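Local coordinates for alpha-rhamnosidase (Dictyoglomus thermophilum, PDB 6I60), which probably hydrolyses terminal non-reducing alpha-L-rhamnose residues in alpha-L-rhamnosides, at residues E850-G855 with E925-I930. Numbering follows the deposited sequence.
Sequences EPHPVG and EKYIVI
OE2 of Glu-850 accepts a hydrogen bond from NE2 of His-852 and comes within 3.2 Å of OH of Tyr-927: a His-carboxylate hydrogen bond in the C-terminal beta domain, with the phenol alongside. The loop that follows strand 846-849 here meets the start of strand 927-932; both strands flank strand 893-899 in one mixed sheet. The bond to OE2 uses the carboxylate's anti lone pair and lies close to the imidazole plane, with an N-H...O angle of 150°. With CG of Glu-850 anti to the backbone N (chi1 -175°), the extended chain runs across the tyrosine, CG 3.8 Å from CE1 of Tyr-927 and the carboxylate plane 32° from the ring. The carboxylate's other oxygen, OE1, is hydrogen-bonded to His-897, while ND1 of His-852 is hydrogen-bonded to Asp-777 at the start of helix 777-784, tying the histidine to the helical domain. An alanine in place of Glu-850 would probably leave NE2 of His-852 without its acceptor and open a gap beside the phenol ring. Tyr-927 also touches Pro-899, and its OH approaches CE1 of His-852 to 3.4 Å.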
# COMPACT_ATOMS: atom_id res chain seq x y z
N GLU A 850 1.91 24.16 9.94
CA GLU A 850 1.10 25.28 9.46
C GLU A 850 -0.37 24.89 9.52
O GLU A 850 -0.94 24.40 8.54
CB GLU A 850 1.50 25.67 8.04
CG GLU A 850 0.78 26.89 7.51
CD GLU A 850 1.01 27.10 6.03
OE1 GLU A 850 2.18 27.30 5.63
OE2 GLU A 850 0.03 27.05 5.26
N PRO A 851 -1.04 25.11 10.65
CA PRO A 851 -2.46 24.78 10.75
C PRO A 851 -3.33 25.78 10.02
O PRO A 851 -2.97 26.95 9.84
CB PRO A 851 -2.72 24.82 12.26
CG PRO A 851 -1.73 25.80 12.78
CD PRO A 851 -0.51 25.68 11.91
N HIS A 852 -4.50 25.31 9.60
CA HIS A 852 -5.46 26.13 8.86
C HIS A 852 -6.82 26.02 9.55
O HIS A 852 -7.66 25.19 9.16
CB HIS A 852 -5.55 25.70 7.40
CG HIS A 852 -4.36 26.09 6.58
ND1 HIS A 852 -4.44 26.97 5.52
CD2 HIS A 852 -3.06 25.73 6.67
CE1 HIS A 852 -3.24 27.13 4.99
NE2 HIS A 852 -2.38 26.40 5.67
N PRO A 853 -7.07 26.83 10.57
CA PRO A 853 -8.37 26.79 11.25
C PRO A 853 -9.43 27.55 10.48
O PRO A 853 -9.63 28.76 10.69
CB PRO A 853 -8.08 27.43 12.61
CG PRO A 853 -6.86 28.28 12.40
CD PRO A 853 -6.19 27.88 11.11
N VAL A 854 -10.13 26.87 9.58
CA VAL A 854 -11.10 27.49 8.69
C VAL A 854 -12.51 27.08 9.10
O VAL A 854 -12.70 26.15 9.88
CB VAL A 854 -10.83 27.14 7.21
CG1 VAL A 854 -9.64 27.92 6.69
CG2 VAL A 854 -10.59 25.65 7.08
N GLY A 855 -13.49 27.80 8.57
CA GLY A 855 -14.89 27.47 8.83
C GLY A 855 -15.23 27.56 10.30
O GLY A 855 -14.83 28.50 11.00
N GLU A 925 3.22 38.84 7.10
CA GLU A 925 1.93 39.51 7.04
C GLU A 925 0.75 38.55 7.08
O GLU A 925 -0.40 38.99 6.96
CB GLU A 925 1.80 40.42 5.80
CG GLU A 925 2.96 41.40 5.62
CD GLU A 925 3.50 41.93 6.94
OE1 GLU A 925 4.72 41.81 7.18
OE2 GLU A 925 2.71 42.47 7.73
N LYS A 926 0.98 37.24 7.23
CA LYS A 926 -0.11 36.27 7.31
C LYS A 926 0.16 35.27 8.44
O LYS A 926 -0.78 34.77 9.06
CB LYS A 926 -0.29 35.54 5.98
CG LYS A 926 -1.44 36.07 5.13
CD LYS A 926 -2.03 34.97 4.24
CE LYS A 926 -3.36 35.41 3.65
NZ LYS A 926 -4.39 34.33 3.73
N TYR A 927 1.43 34.98 8.70
CA TYR A 927 1.81 34.02 9.72
C TYR A 927 2.88 34.62 10.63
O TYR A 927 3.46 35.67 10.35
CB TYR A 927 2.34 32.72 9.10
CG TYR A 927 1.31 31.93 8.32
CD1 TYR A 927 0.38 31.13 8.97
CD2 TYR A 927 1.28 31.99 6.93
CE1 TYR A 927 -0.56 30.41 8.26
CE2 TYR A 927 0.34 31.27 6.21
CZ TYR A 927 -0.57 30.48 6.88
OH TYR A 927 -1.50 29.76 6.16
N ILE A 928 3.11 33.94 11.75
CA ILE A 928 4.23 34.21 12.64
C ILE A 928 5.12 32.97 12.62
O ILE A 928 4.67 31.87 12.95
CB ILE A 928 3.78 34.54 14.07
CG1 ILE A 928 3.33 36.00 14.16
CG2 ILE A 928 4.89 34.27 15.07
CD1 ILE A 928 4.47 37.00 14.28
N VAL A 929 6.37 33.15 12.22
CA VAL A 929 7.28 32.04 11.98
C VAL A 929 8.11 31.78 13.23
O VAL A 929 8.75 32.69 13.77
CB VAL A 929 8.18 32.32 10.77
CG1 VAL A 929 9.10 31.13 10.51
CG2 VAL A 929 7.34 32.62 9.54
N ILE A 930 8.10 30.53 13.69
CA ILE A 930 8.91 30.09 14.82
C ILE A 930 9.70 28.86 14.38
O ILE A 930 9.13 27.93 13.80
CB ILE A 930 8.04 29.76 16.05
CG1 ILE A 930 7.18 30.96 16.44
CG2 ILE A 930 8.91 29.33 17.22
CD1 ILE A 930 5.98 30.61 17.29